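Local coordinates for protein dienelactone hydrolase (Anabaena variabilis, PDB 2O2G) that probably acts as a hydrolase of the dienelactone hydrolase family, with an alpha/beta-hydrolase fold, at residues R97-T102 with L129-E134; D103-T106 with D110-H113; P162-V167 with S215-H220; V38-G43 with R54-V59. All coordinates share one frame; numbering follows the deposited sequence.

Interaction 1 of 4, residues R97-T102 with L129-E134; sequences RLVGAT and LVAAAE
A131 presses its methyl against V99 and L98, joining two helices that lie on one side of the central sheet in this alpha/beta-hydrolase fold. The short segments 97-102 and 129-134 cross at -50°, their axes 9.0 Å apart at the closest approach, a separation small enough for an alanine to meet its neighbours with CB alone. The CA atoms of V99 and A131 are only 5.5 Å apart. On V99 it is the CG2 branch that does the touching: chi1 of 168° sends CG1 anti to the backbone N and leaves CG2 beside that nitrogen, where it comes within 3.7 Å of A131 CB and 4.0 Å of E134 CB. The carboxylate of E134 takes no part, because its chain bends at chi2 and leads away. L98 adds its CB and one methyl, CD2, each 4.1 Å from A131 CB. No hydrogen bond crosses the interface, so the contact is purely apolar, and Y118 of strand 115-121 touches both L98 and A131 from the sheet. One turn on, T102 OG1 donates to L98 O at 2.8 Å, approaching from above the carbonyl plane, while T102 N reaches the same oxygen from the other face.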
# COMPACT_ATOMS: atom_id res chain seq x y z
N ARG A 97 -1.15 -0.27 12.26
CA ARG A 97 -0.13 -1.28 11.96
C ARG A 97 0.79 -0.81 10.87
O ARG A 97 1.99 -0.99 10.94
CB ARG A 97 -0.80 -2.63 11.58
CG ARG A 97 -1.60 -3.23 12.73
CD ARG A 97 -0.62 -3.73 13.77
NE ARG A 97 -1.26 -4.17 14.97
CZ ARG A 97 -1.88 -5.33 15.11
NH1 ARG A 97 -1.95 -6.18 14.10
NH2 ARG A 97 -2.43 -5.62 16.26
N LEU A 98 0.22 -0.14 9.88
CA LEU A 98 1.02 0.44 8.78
C LEU A 98 1.93 1.58 9.30
O LEU A 98 3.10 1.66 8.92
CB LEU A 98 0.07 0.93 7.71
CG LEU A 98 0.58 1.12 6.29
CD1 LEU A 98 1.31 -0.14 5.79
CD2 LEU A 98 -0.62 1.42 5.43
N VAL A 99 1.40 2.41 10.20
CA VAL A 99 2.19 3.49 10.83
C VAL A 99 3.37 2.83 11.57
O VAL A 99 4.48 3.33 11.48
CB VAL A 99 1.34 4.34 11.81
CG1 VAL A 99 2.19 5.26 12.69
CG2 VAL A 99 0.30 5.16 11.06
N GLY A 100 3.09 1.74 12.31
CA GLY A 100 4.11 0.97 13.05
C GLY A 100 5.20 0.42 12.13
O GLY A 100 6.40 0.57 12.42
N ALA A 101 4.80 -0.19 11.02
CA ALA A 101 5.77 -0.66 10.00
C ALA A 101 6.59 0.47 9.37
O ALA A 101 7.76 0.27 9.01
CB ALA A 101 5.06 -1.46 8.91
N THR A 102 5.98 1.64 9.20
CA THR A 102 6.66 2.83 8.66
C THR A 102 7.79 3.24 9.64
O THR A 102 8.94 3.40 9.26
CB THR A 102 5.64 3.99 8.39
OG1 THR A 102 4.59 3.52 7.51
CG2 THR A 102 6.32 5.19 7.74
N LEU A 129 -4.14 5.69 3.35
CA LEU A 129 -4.38 7.12 3.42
C LEU A 129 -4.48 7.57 4.86
O LEU A 129 -4.02 8.66 5.17
CB LEU A 129 -5.62 7.54 2.62
CG LEU A 129 -5.36 7.31 1.13
CD1 LEU A 129 -6.66 7.18 0.38
CD2 LEU A 129 -4.48 8.42 0.52
N VAL A 130 -5.10 6.77 5.73
CA VAL A 130 -5.21 7.17 7.15
C VAL A 130 -3.83 7.22 7.79
O VAL A 130 -3.51 8.15 8.54
CB VAL A 130 -6.18 6.25 7.96
CG1 VAL A 130 -6.17 6.63 9.45
CG2 VAL A 130 -7.58 6.35 7.41
N ALA A 131 -2.99 6.23 7.48
CA ALA A 131 -1.62 6.20 7.97
C ALA A 131 -0.75 7.37 7.44
O ALA A 131 0.02 7.97 8.19
CB ALA A 131 -0.97 4.86 7.60
N ALA A 132 -0.89 7.69 6.16
CA ALA A 132 -0.14 8.77 5.52
C ALA A 132 -0.41 10.12 6.20
O ALA A 132 0.51 10.91 6.38
CB ALA A 132 -0.48 8.82 4.02
N ALA A 133 -1.66 10.36 6.57
CA ALA A 133 -2.05 11.57 7.29
C ALA A 133 -1.40 11.66 8.67
O ALA A 133 -1.22 12.77 9.17
CB ALA A 133 -3.52 11.64 7.40
N GLU A 134 -1.07 10.50 9.27
CA GLU A 134 -0.35 10.41 10.55
C GLU A 134 1.19 10.56 10.45
O GLU A 134 1.84 10.76 11.48
CB GLU A 134 -0.60 9.07 11.26
CG GLU A 134 -2.01 8.78 11.60
CD GLU A 134 -2.60 9.80 12.50
OE1 GLU A 134 -1.94 10.11 13.53
OE2 GLU A 134 -3.70 10.28 12.18

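Interaction 2 of 4, residues D103-T106 with D110-H113; sequences DWLT and DTQH
The T111 hydroxyl meets the carbonyl of L105 where helix 91-107 gives way to the connection that runs on to strand 115-121, a helix-to-strand passage of the alpha/beta-hydrolase fold. T111 OG1 donates to L105 O over 2.8 Å; the donor lies in the carbonyl plane, on a lone pair, with a C=O...donor angle of 115°. The rotation of T111 makes this possible: chi1 of 57° puts OG1 between the backbone N and the carbonyl carbon, the crowded position, and turns it to the helix, while CG2 sits beside the backbone N. L105 holds CG anti to its carbonyl carbon (chi1 -72°), and its CD2 branch comes to 3.6 Å from T111 OG1 and 3.9 Å from T111 CB. The two side chains cross obliquely; the threonine gives its hydroxyl to the backbone and its carbon atoms to the leucine. I30 also touches T111, from another loop. T106 points its CB the other way, and its hydroxyl bonds back to T102 O within the helix. Q112 runs extended beyond CG and carries its amide away; what remains near the helix is its first carbon, with Q112 CB 3.4 Å from T106 O.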
# COMPACT_ATOMS: atom_id res chain seq x y z
N ASP A 103 7.43 3.35 10.91
CA ASP A 103 8.40 3.70 11.96
C ASP A 103 9.55 2.68 12.02
O ASP A 103 10.73 3.06 12.19
CB ASP A 103 7.68 3.81 13.31
CG ASP A 103 6.71 4.99 13.36
OD1 ASP A 103 6.78 5.87 12.47
OD2 ASP A 103 5.91 5.06 14.34
N TRP A 104 9.23 1.41 11.82
CA TRP A 104 10.25 0.35 11.82
C TRP A 104 11.24 0.58 10.68
O TRP A 104 12.47 0.55 10.91
CB TRP A 104 9.61 -1.01 11.69
CG TRP A 104 10.55 -2.17 11.76
CD1 TRP A 104 10.97 -2.82 12.86
CD2 TRP A 104 11.11 -2.86 10.64
NE1 TRP A 104 11.80 -3.87 12.50
CE2 TRP A 104 11.87 -3.92 11.14
CE3 TRP A 104 10.98 -2.70 9.26
CZ2 TRP A 104 12.57 -4.78 10.30
CZ3 TRP A 104 11.67 -3.57 8.42
CH2 TRP A 104 12.45 -4.59 8.94
N LEU A 105 10.71 0.87 9.49
CA LEU A 105 11.55 1.22 8.34
C LEU A 105 12.39 2.46 8.62
O LEU A 105 13.54 2.54 8.23
CB LEU A 105 10.68 1.50 7.12
CG LEU A 105 10.01 0.29 6.49
CD1 LEU A 105 9.06 0.70 5.38
CD2 LEU A 105 11.11 -0.66 6.03
N THR A 106 11.79 3.45 9.28
CA THR A 106 12.49 4.67 9.60
C THR A 106 13.71 4.46 10.52
O THR A 106 14.78 5.04 10.30
CB THR A 106 11.52 5.72 10.21
OG1 THR A 106 10.56 6.10 9.24
CG2 THR A 106 12.27 6.97 10.68
N ASP A 110 19.23 -0.65 8.04
CA ASP A 110 19.22 -1.16 6.65
C ASP A 110 18.28 -0.39 5.71
O ASP A 110 18.46 -0.40 4.49
CB ASP A 110 18.77 -2.62 6.61
CG ASP A 110 19.76 -3.56 7.26
OD1 ASP A 110 20.93 -3.17 7.45
OD2 ASP A 110 19.34 -4.69 7.61
N THR A 111 17.26 0.25 6.27
CA THR A 111 16.28 0.98 5.44
C THR A 111 16.08 2.45 5.75
O THR A 111 15.31 3.11 5.05
CB THR A 111 14.89 0.32 5.57
OG1 THR A 111 14.50 0.29 6.96
CG2 THR A 111 14.96 -1.09 5.01
N GLN A 112 16.77 2.97 6.77
CA GLN A 112 16.58 4.36 7.22
C GLN A 112 16.70 5.45 6.15
O GLN A 112 16.06 6.50 6.23
CB GLN A 112 17.52 4.67 8.40
CG GLN A 112 19.03 4.52 8.11
CD GLN A 112 19.86 4.66 9.35
OE1 GLN A 112 19.33 4.67 10.45
NE2 GLN A 112 21.16 4.73 9.18
N HIS A 113 17.53 5.17 5.16
CA HIS A 113 17.76 6.08 4.05
C HIS A 113 16.68 6.02 2.98
O HIS A 113 16.69 6.85 2.06
CB HIS A 113 19.08 5.73 3.38
CG HIS A 113 19.09 4.38 2.71
ND1 HIS A 113 19.14 3.19 3.41
CD2 HIS A 113 19.10 4.04 1.40
CE1 HIS A 113 19.16 2.18 2.56
NE2 HIS A 113 19.13 2.67 1.33
O HOH W 1 14.95 7.30 8.24

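Interaction 3 of 4, residues P162-V167 with S215-H220; sequences PTLLIV and SEWFMH
The indole of W217 has L164 over one face and the backbone of P162 at its edge. L164 CB stands 3.5 Å above the ring plane, and its distance of 3.7 Å from the centroid of the five-membered ring, close to the ring normal, defines a CH-pi contact. At the edge, W217 NE1 donates to P162 O across 3.0 Å; the acceptor lies in the ring plane and the N-H...O angle is 158°. Seen from the acceptor the bond is less regular, since the nitrogen lies 60° out of the carbonyl plane. W217 CZ2 comes obliquely to within 3.5 Å of T163 C. With CG anti to the backbone N (chi1 -165°), the ring reaches from helix 206-221 to the start of strand 163-168, fastening the last helix of this alpha/beta-hydrolase fold to its sheet. V143 and R190, on the two neighbouring strands, also touch the indole. A leucine in its place, with no N-H to give, would probably leave P162 O without this partner and open a gap beside L164 and T163. The contact thus satisfies the polar N-H of a buried ring, and bond and CH-pi contact together fix the ring's rotation.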
# COMPACT_ATOMS: atom_id res chain seq x y z
N PRO A 162 1.77 12.81 -2.24
CA PRO A 162 1.13 12.72 -3.57
C PRO A 162 0.48 11.34 -3.79
O PRO A 162 1.15 10.29 -3.72
CB PRO A 162 2.28 13.00 -4.54
CG PRO A 162 3.18 13.94 -3.72
CD PRO A 162 3.13 13.38 -2.32
N THR A 163 -0.81 11.37 -4.11
CA THR A 163 -1.68 10.20 -4.15
C THR A 163 -2.30 9.90 -5.52
O THR A 163 -2.91 10.74 -6.15
CB THR A 163 -2.84 10.42 -3.14
OG1 THR A 163 -2.30 10.55 -1.82
CG2 THR A 163 -3.87 9.32 -3.19
N LEU A 164 -2.15 8.64 -5.93
CA LEU A 164 -2.67 8.14 -7.16
C LEU A 164 -3.73 7.09 -6.83
O LEU A 164 -3.44 6.03 -6.24
CB LEU A 164 -1.55 7.47 -7.96
CG LEU A 164 -1.94 6.70 -9.20
CD1 LEU A 164 -2.68 7.57 -10.20
CD2 LEU A 164 -0.66 6.09 -9.80
N LEU A 165 -4.95 7.38 -7.22
CA LEU A 165 -6.06 6.47 -7.06
C LEU A 165 -6.26 5.69 -8.40
O LEU A 165 -6.37 6.28 -9.47
CB LEU A 165 -7.31 7.27 -6.67
CG LEU A 165 -7.26 8.13 -5.41
CD1 LEU A 165 -8.59 8.82 -5.17
CD2 LEU A 165 -6.91 7.33 -4.18
N ILE A 166 -6.23 4.37 -8.34
CA ILE A 166 -6.40 3.56 -9.52
C ILE A 166 -7.64 2.74 -9.34
O ILE A 166 -7.77 2.03 -8.31
CB ILE A 166 -5.20 2.56 -9.75
CG1 ILE A 166 -3.86 3.28 -9.89
CG2 ILE A 166 -5.44 1.75 -11.04
CD1 ILE A 166 -2.60 2.32 -9.84
N VAL A 167 -8.51 2.74 -10.34
CA VAL A 167 -9.71 1.92 -10.29
C VAL A 167 -9.97 1.20 -11.61
O VAL A 167 -9.54 1.65 -12.66
CB VAL A 167 -10.96 2.79 -9.93
CG1 VAL A 167 -10.71 3.56 -8.65
CG2 VAL A 167 -11.26 3.81 -11.02
N SER A 215 4.63 1.95 -10.58
CA SER A 215 6.05 2.17 -10.77
C SER A 215 6.37 3.61 -11.20
O SER A 215 7.23 4.26 -10.60
CB SER A 215 6.62 1.21 -11.79
OG SER A 215 8.00 1.40 -11.90
N GLU A 216 5.69 4.12 -12.23
CA GLU A 216 5.89 5.51 -12.69
C GLU A 216 5.72 6.51 -11.56
O GLU A 216 6.50 7.46 -11.40
CB GLU A 216 4.90 5.86 -13.83
CG GLU A 216 5.36 5.22 -15.11
CD GLU A 216 4.33 5.26 -16.21
OE1 GLU A 216 3.13 5.37 -15.91
OE2 GLU A 216 4.77 5.16 -17.38
N TRP A 217 4.68 6.30 -10.77
CA TRP A 217 4.37 7.19 -9.67
C TRP A 217 5.44 7.18 -8.59
O TRP A 217 5.92 8.25 -8.17
CB TRP A 217 3.01 6.85 -9.06
CG TRP A 217 2.41 7.88 -8.15
CD1 TRP A 217 2.42 7.87 -6.78
CD2 TRP A 217 1.65 9.04 -8.53
NE1 TRP A 217 1.76 8.95 -6.31
CE2 TRP A 217 1.26 9.69 -7.35
CE3 TRP A 217 1.27 9.58 -9.77
CZ2 TRP A 217 0.49 10.86 -7.35
CZ3 TRP A 217 0.52 10.74 -9.78
CH2 TRP A 217 0.12 11.37 -8.57
N PHE A 218 5.78 5.98 -8.13
CA PHE A 218 6.77 5.83 -7.04
C PHE A 218 8.15 6.28 -7.48
O PHE A 218 8.90 6.91 -6.72
CB PHE A 218 6.80 4.38 -6.54
CG PHE A 218 5.56 3.97 -5.78
CD1 PHE A 218 5.08 4.74 -4.75
CD2 PHE A 218 4.90 2.79 -6.07
CE1 PHE A 218 3.99 4.34 -4.03
CE2 PHE A 218 3.80 2.39 -5.33
CZ PHE A 218 3.34 3.17 -4.34
N MSE A 219 8.52 5.97 -8.73
CA MSE A 219 9.82 6.40 -9.21
C MSE A 219 9.94 7.92 -9.19
O MSE A 219 10.99 8.47 -8.81
CB MSE A 219 10.10 5.80 -10.58
CG MSE A 219 10.33 4.31 -10.49
SE MSE A 219 12.04 3.95 -9.69
CE MSE A 219 12.98 4.69 -11.12
N HIS A 220 8.87 8.59 -9.55
CA HIS A 220 8.91 10.06 -9.55
C HIS A 220 8.95 10.66 -8.16
O HIS A 220 9.76 11.56 -7.90
CB HIS A 220 7.72 10.65 -10.28
CG HIS A 220 7.71 12.14 -10.28
ND1 HIS A 220 8.63 12.89 -10.99
CD2 HIS A 220 6.91 13.04 -9.65
CE1 HIS A 220 8.39 14.17 -10.81
NE2 HIS A 220 7.35 14.29 -10.00

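Interaction 4 of 4, residues V38-G43 with R54-V59; sequences VLFAHG and RYVAEV. With SO4 (sulfate ion), chain B.
F40 swings its ring to V56 and A57 through a chi1 of -75°, which sets CG beside the backbone N and anti to the carbonyl carbon. V56 answers with CG1 anti to its own backbone N (chi1 177°), and that methyl comes to the edge of the ring, 4.1 Å from F40 CE2. F40 CZ lies 3.9 Å from both A57 CA and A57 CB, so the far end of the ring rests against the helix backbone as well as a methyl. The segments are the first strand and the helix of the beta-alpha-beta unit 36-41, 51-63, 66-70, and L69 of the second strand touches both F40 and A57. Replacing F40 by an alanine would probably open a gap against V56 and A57 and leave the F119 ring without its aromatic neighbour. Beyond the strand, H42 ND1 donates to G43 O at 2.8 Å, nearly in the imidazole plane, while G43 N donates to sulfate O1 at 2.9 Å. S46, S50, R52 and R145 also hydrogen-bond the anion. The chemistry is divided: between the two segments the contact is apolar, with no hydrogen bond across it, whereas at the strand's end a backbone N-H, with two arginines nearby, would probably favour an anion, here probably a crystallisation sulfate.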
# COMPACT_ATOMS: atom_id res chain seq x y z
N VAL A 38 8.55 0.89 -1.05
CA VAL A 38 7.11 0.81 -1.08
C VAL A 38 6.59 -0.22 -0.07
O VAL A 38 6.86 -1.43 -0.17
CB VAL A 38 6.65 0.44 -2.48
CG1 VAL A 38 5.12 0.32 -2.53
CG2 VAL A 38 7.19 1.47 -3.48
N LEU A 39 5.86 0.28 0.92
CA LEU A 39 5.22 -0.56 1.90
C LEU A 39 3.81 -0.90 1.40
O LEU A 39 3.02 0.01 1.08
CB LEU A 39 5.18 0.16 3.23
CG LEU A 39 4.59 -0.56 4.46
CD1 LEU A 39 5.27 -1.84 4.89
CD2 LEU A 39 4.65 0.39 5.60
N PHE A 40 3.51 -2.20 1.34
CA PHE A 40 2.21 -2.69 0.85
C PHE A 40 1.18 -2.98 1.93
O PHE A 40 1.49 -3.67 2.86
CB PHE A 40 2.40 -4.00 0.08
CG PHE A 40 2.97 -3.83 -1.26
CD1 PHE A 40 4.30 -3.49 -1.42
CD2 PHE A 40 2.20 -4.07 -2.39
CE1 PHE A 40 4.84 -3.36 -2.68
CE2 PHE A 40 2.75 -3.96 -3.65
CZ PHE A 40 4.05 -3.58 -3.79
N ALA A 41 -0.02 -2.40 1.83
CA ALA A 41 -1.15 -2.69 2.70
C ALA A 41 -2.02 -3.62 1.89
O ALA A 41 -2.57 -3.21 0.88
CB ALA A 41 -1.92 -1.42 3.02
N HIS A 42 -2.12 -4.87 2.32
CA HIS A 42 -2.89 -5.88 1.61
C HIS A 42 -4.36 -5.68 1.90
O HIS A 42 -4.74 -4.91 2.81
CB HIS A 42 -2.41 -7.31 2.00
CG HIS A 42 -2.54 -7.62 3.47
ND1 HIS A 42 -3.76 -7.79 4.09
CD2 HIS A 42 -1.60 -7.79 4.44
CE1 HIS A 42 -3.56 -8.04 5.38
NE2 HIS A 42 -2.26 -8.07 5.61
N GLY A 43 -5.21 -6.29 1.09
CA GLY A 43 -6.68 -6.20 1.32
C GLY A 43 -7.13 -7.11 2.44
O GLY A 43 -6.35 -7.95 2.94
N ARG A 54 2.51 -9.45 -4.79
CA ARG A 54 3.84 -9.97 -5.11
C ARG A 54 4.23 -9.65 -6.57
O ARG A 54 5.39 -9.27 -6.86
CB ARG A 54 3.93 -11.47 -4.85
CG ARG A 54 4.11 -11.85 -3.36
CD ARG A 54 4.48 -13.33 -3.19
NE ARG A 54 5.67 -13.76 -3.95
CZ ARG A 54 6.94 -13.72 -3.53
NH1 ARG A 54 7.25 -13.23 -2.33
NH2 ARG A 54 7.92 -14.16 -4.32
N TYR A 55 3.28 -9.81 -7.50
CA TYR A 55 3.50 -9.41 -8.89
C TYR A 55 3.86 -7.94 -8.99
O TYR A 55 4.86 -7.57 -9.61
CB TYR A 55 2.26 -9.71 -9.77
CG TYR A 55 2.46 -9.16 -11.17
CD1 TYR A 55 3.31 -9.81 -12.07
CD2 TYR A 55 1.87 -7.95 -11.56
CE1 TYR A 55 3.54 -9.29 -13.34
CE2 TYR A 55 2.07 -7.43 -12.80
CZ TYR A 55 2.91 -8.10 -13.69
OH TYR A 55 3.10 -7.56 -14.95
N VAL A 56 3.04 -7.06 -8.40
CA VAL A 56 3.34 -5.65 -8.43
C VAL A 56 4.74 -5.38 -7.81
O VAL A 56 5.51 -4.61 -8.35
CB VAL A 56 2.26 -4.77 -7.69
CG1 VAL A 56 2.68 -3.34 -7.69
CG2 VAL A 56 0.90 -4.90 -8.37
N ALA A 57 5.05 -6.04 -6.69
CA ALA A 57 6.30 -5.83 -6.00
C ALA A 57 7.47 -6.17 -6.89
O ALA A 57 8.45 -5.44 -6.89
CB ALA A 57 6.35 -6.64 -4.71
N GLU A 58 7.36 -7.27 -7.63
CA GLU A 58 8.42 -7.70 -8.54
C GLU A 58 8.60 -6.69 -9.66
O GLU A 58 9.70 -6.52 -10.17
CB GLU A 58 8.10 -9.11 -9.07
CG GLU A 58 8.28 -10.15 -7.94
CD GLU A 58 7.50 -11.48 -8.07
OE1 GLU A 58 6.59 -11.60 -8.94
OE2 GLU A 58 7.78 -12.40 -7.25
N VAL A 59 7.53 -6.01 -10.05
CA VAL A 59 7.63 -4.96 -11.09
C VAL A 59 8.35 -3.73 -10.53
O VAL A 59 9.25 -3.20 -11.17
CB VAL A 59 6.24 -4.59 -11.66
CG1 VAL A 59 6.36 -3.48 -12.68
CG2 VAL A 59 5.60 -5.79 -12.31
S SO4 B . -5.04 -8.14 -2.28
O1 SO4 B . -4.17 -7.61 -1.25
O2 SO4 B . -5.20 -9.53 -1.97
O3 SO4 B . -4.32 -8.06 -3.53
O4 SO4 B . -6.31 -7.43 -2.36

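How the interactions relate
Interactions 1 and 2 use successive parts of helix 91-107, their centres about 14 Å apart. Strand 36-41 relates interaction 4 to its neighbours: L39 packs on helix 91-107, with L98 CD1 3.4 Å from L39 CD2, whereas V38 meets the helix of interaction 3, F218 CD2 lying 3.7 Å from V38 CG2. Interactions 1 and 3 touch where L129 CD2 comes to 3.8 Å from T163 OG1. Interactions 2 and 3 do not touch: their nearest atoms are about 11 Å apart. L98 and F40 lie near, without touching, the probable nucleophile elbow at G120, S122 and G124; S122 probably forms a triad with H199 and D171. The sulfate sits beside interaction 4, at the G43 end of segment 38-43, away from the F40 packing.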